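Local coordinates for protein cDNA FLJ56608, highly similar to Homo sapiens chloride channel, calcium activated, family member 1 (CLCA1), mRNA (Homo sapiens, PDB 6PYO) that probably regulates calcium-activated chloride conductance as a secreted, self-cleaving metalloprotease, the piece here being its calcium-binding von Willebrand factor type A domain, at residues T113-F124 with S142-M153. Residues are numbered along the deposited sequence; the frame is centred on the assembly and turned at random.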
loop_
_atom_site.group_PDB
_atom_site.type_symbol
_atom_site.label_atom_id
_atom_site.label_comp_id
_atom_site.label_asym_id
_atom_site.label_seq_id
_atom_site.Cartn_x
_atom_site.Cartn_y
_atom_site.Cartn_z
ATOM N N THR A 113 1.927 -1.959 7.081
ATOM C CA THR A 113 3.053 -2.847 7.401
ATOM C C THR A 113 3.398 -2.725 8.869
ATOM O O THR A 113 3.112 -1.698 9.500
ATOM C CB THR A 113 4.296 -2.498 6.565
ATOM O OG1 THR A 113 5.419 -3.318 6.922
ATOM C CG2 THR A 113 4.683 -1.031 6.841
ATOM N N ASP A 114 4.077 -3.771 9.404
ATOM C CA ASP A 114 4.684 -3.617 10.728
ATOM C C ASP A 114 5.985 -2.820 10.676
ATOM O O ASP A 114 6.513 -2.436 11.727
ATOM C CB ASP A 114 4.909 -4.977 11.439
ATOM C CG ASP A 114 5.826 -5.940 10.701
ATOM O OD1 ASP A 114 6.731 -5.554 9.941
ATOM O OD2 ASP A 114 5.622 -7.139 10.919
ATOM N N GLY A 115 6.519 -2.557 9.486
ATOM C CA GLY A 115 7.688 -1.714 9.350
ATOM C C GLY A 115 9.011 -2.340 9.726
ATOM O O GLY A 115 10.027 -1.639 9.731
ATOM N N GLU A 116 9.052 -3.646 9.976
ATOM C CA GLU A 116 10.270 -4.333 10.403
ATOM C C GLU A 116 11.089 -4.696 9.170
ATOM O O GLU A 116 11.156 -5.848 8.738
ATOM C CB GLU A 116 9.897 -5.546 11.236
ATOM C CG GLU A 116 9.236 -5.111 12.506
ATOM C CD GLU A 116 8.651 -6.231 13.310
ATOM O OE1 GLU A 116 8.824 -7.389 12.889
ATOM O OE2 GLU A 116 8.019 -5.947 14.366
ATOM N N ASP A 117 11.731 -3.670 8.608
ATOM C CA ASP A 117 12.488 -3.762 7.363
ATOM C C ASP A 117 13.572 -2.695 7.408
ATOM O O ASP A 117 13.259 -1.506 7.544
ATOM C CB ASP A 117 11.568 -3.546 6.169
ATOM C CG ASP A 117 12.285 -3.668 4.840
ATOM O OD1 ASP A 117 13.536 -3.841 4.794
ATOM O OD2 ASP A 117 11.569 -3.587 3.819
ATOM N N ASN A 118 14.840 -3.107 7.310
ATOM C CA ASN A 118 15.969 -2.185 7.421
ATOM C C ASN A 118 16.601 -1.883 6.064
ATOM O O ASN A 118 17.713 -1.350 5.990
ATOM C CB ASN A 118 17.012 -2.740 8.409
ATOM C CG ASN A 118 17.598 -4.079 7.977
ATOM O OD1 ASN A 118 17.008 -4.807 7.182
ATOM N ND2 ASN A 118 18.765 -4.413 8.517
ATOM N N THR A 119 15.907 -2.213 4.983
ATOM C CA THR A 119 16.398 -1.950 3.641
ATOM C C THR A 119 15.575 -0.895 2.908
ATOM O O THR A 119 15.709 -0.768 1.685
ATOM C CB THR A 119 16.409 -3.239 2.824
ATOM O OG1 THR A 119 15.103 -3.484 2.284
ATOM C CG2 THR A 119 16.821 -4.428 3.703
ATOM N N ILE A 120 14.755 -0.127 3.626
ATOM C CA ILE A 120 13.802 0.773 2.963
ATOM C C ILE A 120 14.532 1.850 2.172
ATOM O O ILE A 120 14.135 2.179 1.046
ATOM C CB ILE A 120 12.822 1.391 3.973
ATOM C CG1 ILE A 120 12.041 0.301 4.716
ATOM C CG2 ILE A 120 11.851 2.329 3.250
ATOM C CD1 ILE A 120 11.188 0.797 5.869
ATOM N N SER A 121 15.626 2.395 2.733
ATOM C CA SER A 121 16.396 3.458 2.077
ATOM C C SER A 121 16.731 3.111 0.639
ATOM O O SER A 121 16.890 4.009 -0.199
ATOM C CB SER A 121 17.682 3.737 2.871
ATOM O OG SER A 121 18.441 2.546 3.033
ATOM N N GLY A 122 16.763 1.823 0.312
ATOM C CA GLY A 122 17.120 1.407 -1.026
ATOM C C GLY A 122 16.169 1.859 -2.108
ATOM O O GLY A 122 16.523 1.773 -3.290
ATOM N N CYS A 123 14.959 2.317 -1.761
ATOM C CA CYS A 123 14.074 2.848 -2.796
ATOM C C CYS A 123 13.813 4.345 -2.651
ATOM O O CYS A 123 13.068 4.909 -3.464
ATOM C CB CYS A 123 12.740 2.076 -2.834
ATOM S SG CYS A 123 11.903 1.732 -1.242
ATOM N N PHE A 124 14.422 5.000 -1.659
ATOM C CA PHE A 124 14.234 6.436 -1.462
ATOM C C PHE A 124 14.263 7.221 -2.775
ATOM O O PHE A 124 13.305 7.927 -3.128
ATOM C CB PHE A 124 15.309 6.927 -0.493
ATOM C CG PHE A 124 14.957 6.749 0.955
ATOM C CD1 PHE A 124 13.727 6.244 1.336
ATOM C CD2 PHE A 124 15.855 7.109 1.943
ATOM C CE1 PHE A 124 13.396 6.102 2.676
ATOM C CE2 PHE A 124 15.534 6.967 3.275
ATOM C CZ PHE A 124 14.303 6.466 3.645
ATOM N N SER A 142 7.704 -1.982 16.412
ATOM C CA SER A 142 9.122 -1.992 16.086
ATOM C C SER A 142 9.380 -1.503 14.671
ATOM O O SER A 142 10.336 -1.947 14.025
ATOM C CB SER A 142 9.696 -3.398 16.275
ATOM O OG SER A 142 9.186 -3.987 17.462
ATOM N N ALA A 143 8.536 -0.602 14.175
ATOM C CA ALA A 143 8.720 -0.052 12.838
ATOM C C ALA A 143 10.066 0.644 12.718
ATOM O O ALA A 143 10.422 1.477 13.552
ATOM C CB ALA A 143 7.593 0.943 12.526
ATOM N N ALA A 144 10.801 0.337 11.654
ATOM C CA ALA A 144 11.995 1.110 11.336
ATOM C C ALA A 144 11.651 2.612 11.300
ATOM O O ALA A 144 10.490 2.966 11.061
ATOM C CB ALA A 144 12.564 0.634 9.978
ATOM N N GLN A 145 12.679 3.486 11.315
ATOM C CA GLN A 145 12.485 4.939 11.134
ATOM C C GLN A 145 12.258 5.333 9.668
ATOM O O GLN A 145 11.530 6.302 9.381
ATOM C CB GLN A 145 13.701 5.692 11.699
ATOM C CG GLN A 145 13.767 7.192 11.371
ATOM C CD GLN A 145 12.706 8.033 12.080
ATOM O OE1 GLN A 145 12.073 7.593 13.037
ATOM N NE2 GLN A 145 12.512 9.260 11.599
ATOM N N GLU A 146 12.798 4.556 8.733
ATOM C CA GLU A 146 12.579 4.804 7.311
ATOM C C GLU A 146 11.102 4.731 6.878
ATOM O O GLU A 146 10.757 5.336 5.864
ATOM C CB GLU A 146 13.427 3.818 6.499
ATOM C CG GLU A 146 14.921 4.129 6.485
ATOM C CD GLU A 146 15.687 3.468 7.625
ATOM O OE1 GLU A 146 15.058 3.032 8.615
ATOM O OE2 GLU A 146 16.928 3.378 7.523
ATOM N N LEU A 147 10.228 4.050 7.631
ATOM C CA LEU A 147 8.794 4.016 7.324
ATOM C C LEU A 147 8.186 5.412 7.441
ATOM O O LEU A 147 7.624 5.964 6.471
ATOM C CB LEU A 147 8.110 3.030 8.282
ATOM C CG LEU A 147 6.627 2.751 8.047
ATOM C CD1 LEU A 147 6.536 2.108 6.675
ATOM C CD2 LEU A 147 5.917 1.945 9.087
ATOM N N GLU A 148 8.315 6.004 8.640
ATOM C CA GLU A 148 7.984 7.414 8.828
ATOM C C GLU A 148 8.612 8.255 7.732
ATOM O O GLU A 148 7.946 9.093 7.122
ATOM C CB GLU A 148 8.446 7.907 10.207
ATOM C CG GLU A 148 8.408 9.448 10.370
ATOM C CD GLU A 148 8.935 9.954 11.729
ATOM O OE1 GLU A 148 8.151 9.980 12.713
ATOM O OE2 GLU A 148 10.132 10.335 11.810
ATOM N N GLU A 149 9.900 8.055 7.465
ATOM C CA GLU A 149 10.527 8.920 6.470
ATOM C C GLU A 149 9.905 8.754 5.088
ATOM O O GLU A 149 9.882 9.710 4.304
ATOM C CB GLU A 149 12.037 8.686 6.413
ATOM C CG GLU A 149 12.789 9.198 7.677
ATOM C CD GLU A 149 12.555 10.679 7.988
ATOM O OE1 GLU A 149 12.735 11.520 7.079
ATOM O OE2 GLU A 149 12.186 11.000 9.145
ATOM N N LEU A 150 9.409 7.558 4.755
ATOM C CA LEU A 150 8.663 7.408 3.512
ATOM C C LEU A 150 7.508 8.397 3.459
ATOM O O LEU A 150 7.287 9.062 2.441
ATOM C CB LEU A 150 8.117 5.985 3.370
ATOM C CG LEU A 150 9.088 4.899 2.943
ATOM C CD1 LEU A 150 8.381 3.536 2.956
ATOM C CD2 LEU A 150 9.666 5.171 1.568
ATOM N N SER A 151 6.732 8.470 4.549
ATOM C CA SER A 151 5.645 9.443 4.593
ATOM C C SER A 151 6.158 10.891 4.548
ATOM O O SER A 151 5.688 11.719 3.745
ATOM C CB SER A 151 4.805 9.238 5.853
ATOM O OG SER A 151 4.059 8.049 5.768
ATOM N N LYS A 152 7.093 11.231 5.431
ATOM C CA LYS A 152 7.535 12.618 5.539
ATOM C C LYS A 152 8.046 13.156 4.210
ATOM O O LYS A 152 7.778 14.312 3.861
ATOM C CB LYS A 152 8.610 12.743 6.616
ATOM C CG LYS A 152 8.031 12.733 8.012
ATOM C CD LYS A 152 9.063 13.099 9.067
ATOM C CE LYS A 152 8.399 13.869 10.219
ATOM N NZ LYS A 152 7.132 13.222 10.683
ATOM N N MET A 153 8.751 12.344 3.443
ATOM C CA MET A 153 9.371 12.869 2.231
ATOM C C MET A 153 8.427 12.909 1.037
ATOM O O MET A 153 8.839 13.349 -0.049
ATOM C CB MET A 153 10.577 12.031 1.852
ATOM C CG MET A 153 10.189 10.622 1.391
ATOM S SD MET A 153 11.495 9.381 1.526
ATOM C CE MET A 153 12.346 9.625 -0.002
HETATM O O HOH W 1 6.662 -3.541 14.048
HETATM O O HOH W 2 17.241 1.459 5.157
#
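Gly-115 and Ala-143 bring the two backbones together, their CA atoms 4.0 Å apart, and beyond them the loop after strand 108-113 runs beside helix 145-152, the CA separation widening to 7.5 Å at Phe-124 and Leu-150. One direct hydrogen bond joins the segments: Ala-144 N to Gly-115 O, 2.9 Å and nearly straight (170°). Gly-115 has positive phi, and a side chain there would collide with Ala-143 CB. Water 1 adds a second link, donating to Asp-114 O and Glu-116 OE2 and accepting from Ser-142 N.

Mostly apolar contacts follow along the helix. Thr-113 and Leu-147 meet tip to tip, CG2 to CD1 at 3.6 Å. Ile-120 touches three helix residues: its CB lies 3.6 Å from Glu-146 CB, its CG2 reaches Leu-150 CD1 at 3.7 Å, and its CD1 approaches Leu-147 N. The Phe-124 ring has Ser-121 CA over one face and Leu-150 CD2 at its edge; its CZ meets Glu-146 CG at 3.7 Å. Glu-146 thus packs through its methylenes, while OE2 takes a weak bond from water 2, which also donates to Asn-118 O and accepts from Ser-121 N. Met-153, bent at chi3 (-85°), sets SD 4.3 Å from the centroid of the Phe-124 ring, 28° off the normal, an oblique Met-aromatic contact. Cutting Phe-124 back to an alanine is likely to leave Met-153 SD without its aromatic partner and open a gap between Leu-150 CD2 and Glu-146 CG.

Asp-114 and Glu-116 both form salt bridges with Arg-24, and Asp-114 OD2 also accepts a hydrogen bond from Ser-18, a calcium-site residue. Arg-24 would probably offset the two carboxylates' negative charge beside the metal site of this Rossmann-like VWA domain, while the direct bond and water 1 tie that end of the loop to residues leading into the helix.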